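Side-chain contacts in adhesion G-protein coupled receptor G6 (Danio rerio, PDB 6V55), which is an adhesion G-protein coupled receptor that probably acts in myelination, with a calcium-binding extracellular region built from several domains: residues P26-C31 with H457-E462; E51-E54 with I59-R62; F733-L738 with G744-G749. All blocks are in the same frame, centred on the assembly; numbering follows the deposited sequence.

How the contacts relate
Contact 2 is buried and metal-centred: two acidic residues from one loop of the CUB domain converge on calcium. Contact 1 is a small, polar surface contact in which an arginine from a second, disulfide-bonded module reaches a surface loop of that same CUB domain; the centres of contacts 1 and 2 lie about 11 Å apart. The two meet in a light packing contact, Pro461 CG lying 4.0 Å from Arg62 NH1. Contact 3 is partly buried and stands apart, its nearest atoms about 28 Å from contact 1. It joins neighbouring strands of the GPS region by a backbone ladder, an asparagine-aspartate bond and a pair of tryptophans.

Contact 1. Residues P26-C31 with H457-E462; sequences PPSQSC and HYRWPE
The meeting of the CUB domain with the small module held by the disulfides Cys449-Cys485 and Cys473-Cys504, probably a hormone-receptor-type domain, illustrates how one long side chain can bridge two modules. Arg459, on the short strand 459-460, stretches across to the turn at Ser28 and Gln29. Its guanidinium is used in two ways. NH1 donates a weak, bent hydrogen bond to the backbone oxygen Ser28 O, 3.0 Å away with an N-H...O angle of 142°, while Ser28 CB rests over one face of the same group, 3.5 Å from NH2. Reach comes from a chain extended between CG and NE, with chi3 at -169°. Within its own module, NE forms a salt bridge with Glu453 of the hairpin partner strand, which probably helps fix the rotation of the flat group. Water 1 adds an indirect link, accepting from Arg459 NH1 at 2.6 Å and donating to Gln29 O at 2.7 Å. The turn itself is tied to the calcium site, because the backbone of Ser28 is hydrogen-bonded to that of Asp98, a metal ligand. Ser28 O meets the arginine directly and Gln29 O through the water, while the Gln29 side chain curls back on its own segment: its NE2 meets Pro27 O at 3.0 Å from above the carbonyl plane, with the oxygen close to the plane of the glutamine amide.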
loop_
_atom_site.group_PDB
_atom_site.type_symbol
_atom_site.label_atom_id
_atom_site.label_comp_id
_atom_site.label_asym_id
_atom_site.label_seq_id
_atom_site.Cartn_x
_atom_site.Cartn_y
_atom_site.Cartn_z
ATOM N N PRO A 26 10.338 -5.683 4.485
ATOM C CA PRO A 26 10.294 -6.696 5.536
ATOM C C PRO A 26 8.965 -7.428 5.477
ATOM O O PRO A 26 8.025 -6.954 4.819
ATOM C CB PRO A 26 10.460 -5.869 6.826
ATOM C CG PRO A 26 11.022 -4.537 6.365
ATOM C CD PRO A 26 10.365 -4.323 5.064
ATOM N N PRO A 27 8.845 -8.603 6.095
ATOM C CA PRO A 27 7.524 -9.220 6.230
ATOM C C PRO A 27 6.636 -8.449 7.202
ATOM O O PRO A 27 7.100 -7.575 7.945
ATOM C CB PRO A 27 7.831 -10.615 6.783
ATOM C CG PRO A 27 9.278 -10.788 6.755
ATOM C CD PRO A 27 9.901 -9.453 6.669
ATOM N N SER A 28 5.332 -8.790 7.160
ATOM C CA SER A 28 4.309 -8.368 8.128
ATOM C C SER A 28 4.166 -6.853 8.255
ATOM O O SER A 28 3.925 -6.311 9.335
ATOM C CB SER A 28 4.564 -9.005 9.477
ATOM O OG SER A 28 4.997 -10.321 9.254
ATOM N N GLN A 29 4.314 -6.170 7.137
ATOM C CA GLN A 29 4.186 -4.731 7.103
ATOM C C GLN A 29 2.727 -4.331 7.135
ATOM O O GLN A 29 1.847 -5.078 6.687
ATOM C CB GLN A 29 4.823 -4.185 5.835
ATOM C CG GLN A 29 6.292 -4.337 5.785
ATOM C CD GLN A 29 6.945 -3.759 7.002
ATOM O OE1 GLN A 29 6.947 -2.541 7.217
ATOM N NE2 GLN A 29 7.498 -4.629 7.823
ATOM N N SER A 30 2.473 -3.125 7.639
ATOM C CA SER A 30 1.163 -2.525 7.431
ATOM C C SER A 30 1.343 -1.017 7.346
ATOM O O SER A 30 1.625 -0.364 8.356
ATOM C CB SER A 30 0.191 -2.893 8.531
ATOM O OG SER A 30 -0.820 -1.903 8.559
ATOM N N CYS A 31 1.146 -0.472 6.152
ATOM C CA CYS A 31 1.461 0.906 5.850
ATOM C C CYS A 31 0.202 1.642 5.392
ATOM O O CYS A 31 -0.692 1.046 4.786
ATOM C CB CYS A 31 2.535 0.941 4.778
ATOM S SG CYS A 31 4.131 0.154 5.195
ATOM N N HIS A 457 -0.286 -14.594 13.137
ATOM C CA HIS A 457 0.097 -14.760 11.727
ATOM C C HIS A 457 -1.087 -15.009 10.795
ATOM O O HIS A 457 -0.885 -15.408 9.642
ATOM C CB HIS A 457 1.154 -15.853 11.490
ATOM C CG HIS A 457 2.223 -15.908 12.534
ATOM N ND1 HIS A 457 3.315 -15.067 12.520
ATOM C CD2 HIS A 457 2.349 -16.682 13.639
ATOM C CE1 HIS A 457 4.073 -15.327 13.569
ATOM N NE2 HIS A 457 3.508 -16.300 14.266
ATOM N N TYR A 458 -2.322 -14.738 11.213
ATOM C CA TYR A 458 -3.471 -14.810 10.298
ATOM C C TYR A 458 -4.090 -13.423 10.269
ATOM O O TYR A 458 -4.963 -13.108 11.084
ATOM C CB TYR A 458 -4.482 -15.860 10.727
ATOM C CG TYR A 458 -4.009 -17.246 10.437
ATOM C CD1 TYR A 458 -4.401 -17.899 9.275
ATOM C CD2 TYR A 458 -3.140 -17.899 11.311
ATOM C CE1 TYR A 458 -3.940 -19.179 8.991
ATOM C CE2 TYR A 458 -2.668 -19.177 11.038
ATOM C CZ TYR A 458 -3.072 -19.814 9.873
ATOM O OH TYR A 458 -2.604 -21.088 9.593
ATOM N N ARG A 459 -3.642 -12.592 9.339
ATOM C CA ARG A 459 -4.010 -11.185 9.326
ATOM C C ARG A 459 -5.140 -10.967 8.325
ATOM O O ARG A 459 -4.935 -11.042 7.109
ATOM C CB ARG A 459 -2.796 -10.325 9.008
ATOM C CG ARG A 459 -1.825 -10.230 10.138
ATOM C CD ARG A 459 -1.030 -8.961 10.029
ATOM N NE ARG A 459 0.096 -8.979 10.956
ATOM C CZ ARG A 459 1.114 -8.119 10.917
ATOM N NH1 ARG A 459 1.137 -7.160 9.998
ATOM N NH2 ARG A 459 2.104 -8.208 11.806
ATOM N N TRP A 460 -6.309 -10.703 8.830
ATOM C CA TRP A 460 -7.460 -10.627 7.949
ATOM C C TRP A 460 -7.706 -9.175 7.597
ATOM O O TRP A 460 -7.727 -8.339 8.501
ATOM C CB TRP A 460 -8.687 -11.215 8.631
ATOM C CG TRP A 460 -8.463 -12.580 9.172
ATOM C CD1 TRP A 460 -8.078 -12.921 10.446
ATOM C CD2 TRP A 460 -8.593 -13.808 8.453
ATOM N NE1 TRP A 460 -7.945 -14.289 10.557
ATOM C CE2 TRP A 460 -8.263 -14.857 9.350
ATOM C CE3 TRP A 460 -8.931 -14.126 7.128
ATOM C CZ2 TRP A 460 -8.279 -16.193 8.974
ATOM C CZ3 TRP A 460 -8.954 -15.467 6.755
ATOM C CH2 TRP A 460 -8.630 -16.483 7.686
ATOM N N PRO A 461 -7.861 -8.821 6.322
ATOM C CA PRO A 461 -8.101 -7.415 5.962
ATOM C C PRO A 461 -9.550 -7.002 6.209
ATOM O O PRO A 461 -10.409 -7.829 6.521
ATOM C CB PRO A 461 -7.750 -7.363 4.469
ATOM C CG PRO A 461 -7.940 -8.768 3.980
ATOM C CD PRO A 461 -7.668 -9.681 5.142
ATOM N N GLU A 462 -9.790 -5.689 6.083
ATOM C CA GLU A 462 -11.118 -5.097 6.282
ATOM C C GLU A 462 -12.079 -5.617 5.229
ATOM O O GLU A 462 -11.693 -5.809 4.073
ATOM C CB GLU A 462 -11.040 -3.565 6.183
ATOM C CG GLU A 462 -12.250 -2.783 6.690
ATOM C CD GLU A 462 -12.183 -1.315 6.294
ATOM O OE1 GLU A 462 -11.060 -0.814 6.089
ATOM O OE2 GLU A 462 -13.245 -0.662 6.175
HETATM O O HOH W 1 0.265 -7.137 7.587
#

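Contact 2. Residues E51-E54 with I59-R62; sequences ELEE and IYDR. With CA (calcium ion), chain C.
At the calcium site, Glu53 and Asp61 arrive from opposite ends of one loop and show how a metal can hold like charges together. Glu53 supplies OE1 alone, whereas Asp61 binds with both oxygens, OD1 at 2.5 Å and OD2 at 2.7 Å from the calcium. The two carboxylates stand nearly at right angles, their planes 75° apart, and bring Glu53 OE1 within 3.2 Å of Asp61 OD1, a closeness that the shared cation probably offsets. An extended glutamate, CG anti to the backbone N (chi1 170°), brings OE1 to the metal alongside the Asp61 carboxylate. This Glu-Asp-Asp arrangement, with Asp98 as the third acid, is the signature of the calcium-binding CUB domains; Ser100 O, Val101 O and water 3 complete seven ligand atoms, and Tyr25 OH is hydrogen-bonded to Asp61 OD2. The other oxygen of Glu53, OE2, lies 3.3 Å from Tyr60 CD2, with carboxylate and ring planes 45° apart. Lys477, from the neighbouring module, answers both groups through a salt bridge to OE2 and a cation-pi contact with Tyr60. Leu52 CD2 packs 4.0 Å from Asp61 CB and touches the backbone of Arg62. Water 2 joins the two backbones, donating to Glu53 O at 3.1 Å and accepting from Tyr60 N at 3.0 Å.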
loop_
_atom_site.group_PDB
_atom_site.type_symbol
_atom_site.label_atom_id
_atom_site.label_comp_id
_atom_site.label_asym_id
_atom_site.label_seq_id
_atom_site.Cartn_x
_atom_site.Cartn_y
_atom_site.Cartn_z
ATOM N N GLU A 51 7.187 -4.148 -7.670
ATOM C CA GLU A 51 7.228 -5.605 -7.725
ATOM C C GLU A 51 6.804 -6.164 -6.375
ATOM O O GLU A 51 7.501 -5.963 -5.376
ATOM C CB GLU A 51 8.620 -6.114 -8.100
ATOM C CG GLU A 51 8.724 -7.645 -8.144
ATOM C CD GLU A 51 10.172 -8.175 -8.207
ATOM O OE1 GLU A 51 11.110 -7.526 -7.659
ATOM O OE2 GLU A 51 10.357 -9.262 -8.810
ATOM N N LEU A 52 5.673 -6.866 -6.344
ATOM C CA LEU A 52 5.200 -7.536 -5.141
ATOM C C LEU A 52 5.133 -9.037 -5.387
ATOM O O LEU A 52 5.216 -9.506 -6.525
ATOM C CB LEU A 52 3.825 -7.017 -4.723
ATOM C CG LEU A 52 3.798 -6.072 -3.526
ATOM C CD1 LEU A 52 4.531 -4.798 -3.870
ATOM C CD2 LEU A 52 2.373 -5.758 -3.182
ATOM N N GLU A 53 5.013 -9.784 -4.295
ATOM C CA GLU A 53 4.772 -11.221 -4.361
ATOM C C GLU A 53 3.421 -11.474 -5.019
ATOM O O GLU A 53 2.410 -10.903 -4.603
ATOM C CB GLU A 53 4.808 -11.810 -2.956
ATOM C CG GLU A 53 4.345 -13.227 -2.885
ATOM C CD GLU A 53 4.316 -13.792 -1.464
ATOM O OE1 GLU A 53 4.279 -13.019 -0.483
ATOM O OE2 GLU A 53 4.320 -15.038 -1.323
ATOM N N GLU A 54 3.398 -12.269 -6.081
ATOM C CA GLU A 54 2.140 -12.471 -6.783
ATOM C C GLU A 54 1.302 -13.558 -6.108
ATOM O O GLU A 54 1.839 -14.503 -5.523
ATOM C CB GLU A 54 2.381 -12.806 -8.258
ATOM C CG GLU A 54 1.189 -12.371 -9.158
ATOM C CD GLU A 54 1.341 -12.768 -10.617
ATOM O OE1 GLU A 54 0.558 -12.261 -11.461
ATOM O OE2 GLU A 54 2.263 -13.566 -10.913
ATOM N N ILE A 59 -3.710 -12.258 -2.355
ATOM C CA ILE A 59 -3.966 -12.603 -0.958
ATOM C C ILE A 59 -2.702 -12.806 -0.142
ATOM O O ILE A 59 -2.797 -13.120 1.056
ATOM C CB ILE A 59 -4.842 -13.870 -0.824
ATOM C CG1 ILE A 59 -4.087 -15.114 -1.277
ATOM C CG2 ILE A 59 -6.136 -13.748 -1.618
ATOM C CD1 ILE A 59 -4.602 -16.382 -0.619
ATOM N N TYR A 60 -1.519 -12.616 -0.734
ATOM C CA TYR A 60 -0.265 -12.734 0.012
ATOM C C TYR A 60 0.247 -11.341 0.367
ATOM O O TYR A 60 0.078 -10.906 1.509
ATOM C CB TYR A 60 0.782 -13.520 -0.779
ATOM C CG TYR A 60 0.497 -15.014 -0.924
ATOM C CD1 TYR A 60 -0.461 -15.640 -0.145
ATOM C CD2 TYR A 60 1.201 -15.789 -1.846
ATOM C CE1 TYR A 60 -0.727 -16.992 -0.289
ATOM C CE2 TYR A 60 0.943 -17.139 -1.994
ATOM C CZ TYR A 60 -0.015 -17.732 -1.210
ATOM O OH TYR A 60 -0.271 -19.080 -1.333
ATOM N N ASP A 61 0.869 -10.625 -0.573
ATOM C CA ASP A 61 1.184 -9.217 -0.378
ATOM C C ASP A 61 0.334 -8.408 -1.332
ATOM O O ASP A 61 0.227 -8.761 -2.505
ATOM C CB ASP A 61 2.653 -8.891 -0.663
ATOM C CG ASP A 61 3.620 -9.797 0.074
ATOM O OD1 ASP A 61 3.179 -10.454 1.034
ATOM O OD2 ASP A 61 4.816 -9.854 -0.310
ATOM N N ARG A 62 -0.243 -7.303 -0.864
ATOM C CA ARG A 62 -1.057 -6.471 -1.746
ATOM C C ARG A 62 -0.826 -4.997 -1.445
ATOM O O ARG A 62 -0.476 -4.622 -0.325
ATOM C CB ARG A 62 -2.559 -6.803 -1.631
ATOM C CG ARG A 62 -3.167 -6.541 -0.275
ATOM C CD ARG A 62 -4.702 -6.628 -0.309
ATOM N NE ARG A 62 -5.185 -7.949 -0.705
ATOM C CZ ARG A 62 -6.404 -8.433 -0.453
ATOM N NH1 ARG A 62 -7.315 -7.712 0.210
ATOM N NH2 ARG A 62 -6.707 -9.664 -0.864
HETATM CA CA CA C . 5.192 -11.886 1.488
HETATM O O HOH W 2 -0.214 -11.089 -2.951
HETATM O O HOH W 3 6.248 -10.634 3.455
#

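Contact 3. Residues F733-L738 with G744-G749. Unlike the reference sequence in segment 744-749: Trp745 (reference Cys).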
loop_
_atom_site.group_PDB
_atom_site.type_symbol
_atom_site.label_atom_id
_atom_site.label_comp_id
_atom_site.label_asym_id
_atom_site.label_seq_id
_atom_site.Cartn_x
_atom_site.Cartn_y
_atom_site.Cartn_z
ATOM N N PHE A 733 36.381 -27.976 25.229
ATOM C CA PHE A 733 35.603 -28.556 24.140
ATOM C C PHE A 733 34.166 -28.816 24.585
ATOM O O PHE A 733 33.896 -29.043 25.769
ATOM C CB PHE A 733 36.229 -29.859 23.554
ATOM C CG PHE A 733 35.994 -31.091 24.390
ATOM C CD1 PHE A 733 36.789 -31.337 25.509
ATOM C CD2 PHE A 733 35.002 -32.027 24.049
ATOM C CE1 PHE A 733 36.581 -32.465 26.291
ATOM C CE2 PHE A 733 34.783 -33.146 24.842
ATOM C CZ PHE A 733 35.583 -33.369 25.961
ATOM N N TRP A 734 33.245 -28.810 23.623
ATOM C CA TRP A 734 31.820 -28.968 23.925
ATOM C C TRP A 734 31.483 -30.446 24.105
ATOM O O TRP A 734 31.445 -31.202 23.128
ATOM C CB TRP A 734 30.934 -28.370 22.836
ATOM C CG TRP A 734 29.482 -28.299 23.283
ATOM C CD1 TRP A 734 28.455 -29.149 22.937
ATOM C CD2 TRP A 734 28.916 -27.347 24.197
ATOM N NE1 TRP A 734 27.287 -28.767 23.572
ATOM C CE2 TRP A 734 27.548 -27.671 24.353
ATOM C CE3 TRP A 734 29.435 -26.249 24.899
ATOM C CZ2 TRP A 734 26.701 -26.934 25.172
ATOM C CZ3 TRP A 734 28.585 -25.521 25.712
ATOM C CH2 TRP A 734 27.234 -25.868 25.844
ATOM N N ASP A 735 31.188 -30.847 25.346
ATOM C CA ASP A 735 30.879 -32.234 25.698
ATOM C C ASP A 735 29.366 -32.381 25.754
ATOM O O ASP A 735 28.726 -31.877 26.682
ATOM C CB ASP A 735 31.528 -32.602 27.037
ATOM C CG ASP A 735 31.497 -34.104 27.359
ATOM O OD1 ASP A 735 30.785 -34.913 26.706
ATOM O OD2 ASP A 735 32.230 -34.480 28.300
ATOM N N PHE A 736 28.809 -33.148 24.805
ATOM C CA PHE A 736 27.363 -33.370 24.734
ATOM C C PHE A 736 26.818 -34.273 25.836
ATOM O O PHE A 736 25.593 -34.358 25.984
ATOM C CB PHE A 736 26.992 -33.969 23.385
ATOM C CG PHE A 736 26.824 -32.947 22.308
ATOM C CD1 PHE A 736 25.738 -32.087 22.331
ATOM C CD2 PHE A 736 27.763 -32.833 21.291
ATOM C CE1 PHE A 736 25.590 -31.132 21.357
ATOM C CE2 PHE A 736 27.626 -31.881 20.305
ATOM C CZ PHE A 736 26.542 -31.030 20.328
ATOM N N ASN A 737 27.681 -34.959 26.587
ATOM C CA ASN A 737 27.246 -35.871 27.632
ATOM C C ASN A 737 27.038 -35.187 28.975
ATOM O O ASN A 737 26.378 -35.768 29.851
ATOM C CB ASN A 737 28.259 -37.005 27.787
ATOM C CG ASN A 737 28.151 -38.020 26.682
ATOM O OD1 ASN A 737 27.055 -38.450 26.334
ATOM N ND2 ASN A 737 29.287 -38.391 26.097
ATOM N N LEU A 738 27.581 -33.981 29.149
ATOM C CA LEU A 738 27.481 -33.287 30.423
ATOM C C LEU A 738 26.059 -32.797 30.652
ATOM O O LEU A 738 25.283 -32.652 29.707
ATOM C CB LEU A 738 28.454 -32.113 30.462
ATOM C CG LEU A 738 29.945 -32.463 30.434
ATOM C CD1 LEU A 738 30.788 -31.229 30.696
ATOM C CD2 LEU A 738 30.309 -33.558 31.426
ATOM N N GLY A 744 27.781 -29.206 27.785
ATOM C CA GLY A 744 28.532 -28.224 28.547
ATOM C C GLY A 744 29.973 -28.244 28.096
ATOM O O GLY A 744 30.402 -29.150 27.375
ATOM N N TRP A 745 30.714 -27.206 28.497
ATOM C CA TRP A 745 32.137 -27.144 28.181
ATOM C C TRP A 745 32.894 -28.129 29.054
ATOM O O TRP A 745 32.493 -28.430 30.182
ATOM C CB TRP A 745 32.710 -25.735 28.380
ATOM C CG TRP A 745 32.229 -24.724 27.360
ATOM C CD1 TRP A 745 31.449 -23.630 27.601
ATOM C CD2 TRP A 745 32.501 -24.717 25.944
ATOM N NE1 TRP A 745 31.214 -22.952 26.428
ATOM C CE2 TRP A 745 31.846 -23.601 25.401
ATOM C CE3 TRP A 745 33.219 -25.561 25.084
ATOM C CZ2 TRP A 745 31.897 -23.297 24.052
ATOM C CZ3 TRP A 745 33.272 -25.252 23.735
ATOM C CH2 TRP A 745 32.620 -24.129 23.237
ATOM N N ASN A 746 33.986 -28.640 28.521
ATOM C CA ASN A 746 34.772 -29.611 29.242
ATOM C C ASN A 746 36.222 -29.296 28.967
ATOM O O ASN A 746 36.615 -29.032 27.828
ATOM C CB ASN A 746 34.398 -31.033 28.820
ATOM C CG ASN A 746 35.161 -32.134 29.579
ATOM O OD1 ASN A 746 35.954 -31.897 30.506
ATOM N ND2 ASN A 746 34.870 -33.372 29.196
ATOM N N SER A 747 37.009 -29.377 30.028
ATOM C CA SER A 747 38.402 -28.987 29.999
ATOM C C SER A 747 39.314 -30.153 29.615
ATOM O O SER A 747 40.462 -29.919 29.203
ATOM C CB SER A 747 38.794 -28.421 31.382
ATOM O OG SER A 747 40.091 -27.875 31.314
ATOM N N ASP A 748 38.808 -31.393 29.723
ATOM C CA ASP A 748 39.620 -32.606 29.744
ATOM C C ASP A 748 40.257 -32.879 28.393
ATOM O O ASP A 748 39.570 -33.020 27.380
ATOM C CB ASP A 748 38.756 -33.781 30.167
ATOM C CG ASP A 748 38.545 -33.818 31.672
ATOM O OD1 ASP A 748 37.574 -34.473 32.129
ATOM O OD2 ASP A 748 39.353 -33.188 32.400
ATOM N N GLY A 749 41.576 -32.918 28.381
ATOM C CA GLY A 749 42.338 -33.173 27.191
ATOM C C GLY A 749 42.929 -31.950 26.554
ATOM O O GLY A 749 43.754 -32.094 25.649
#
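Phe733 and Asn746 exchange two backbone bonds, with Phe733 N to Asn746 O at 2.8 Å, and Asp735 and Gly744 exchange two more, so that an antiparallel ladder runs between the strands. Beside it, Asn746 ND2 donates to Asp735 OD2 at 3.0 Å, a bent bond (134°) that reaches the carboxylate on its anti side; carboxylate and amide lie side by side with nearly parallel planes, the donor tilted out of the carboxylate plane. The remaining oxygen of each side chain is engaged too. Asp735 OD1 accepts from Asn737 N in a capping bond at the turn into the short helix, and Asn746 OD1 accepts from Asp748 N, making an Asx turn. On the face that carries Asn746, its CB sits over the Phe733 ring, 4.1 Å from the ring centroid, in a CH-pi contact. Leu738 CD1 closes in beside Trp745 O at 3.3 Å. Trp734 and Trp745, the latter differing from the reference sequence, occupy the other face as a non-hydrogen-bonded pair. They form a T-shaped stack with planes at 89°, the CE3 edge of Trp734 set over the face of Trp745. With CG anti to the backbone N (chi1 -169°), the Trp734 ring lies over Gly744, whose CA makes a CH-pi contact 3.9 Å from the six-membered ring's centroid. Phe733 pairs in an antiparallel ladder with a strand of the bound peptide, a separate chain, probably the tethered agonist that follows the cleavage site in the GPS motif of GAIN domains.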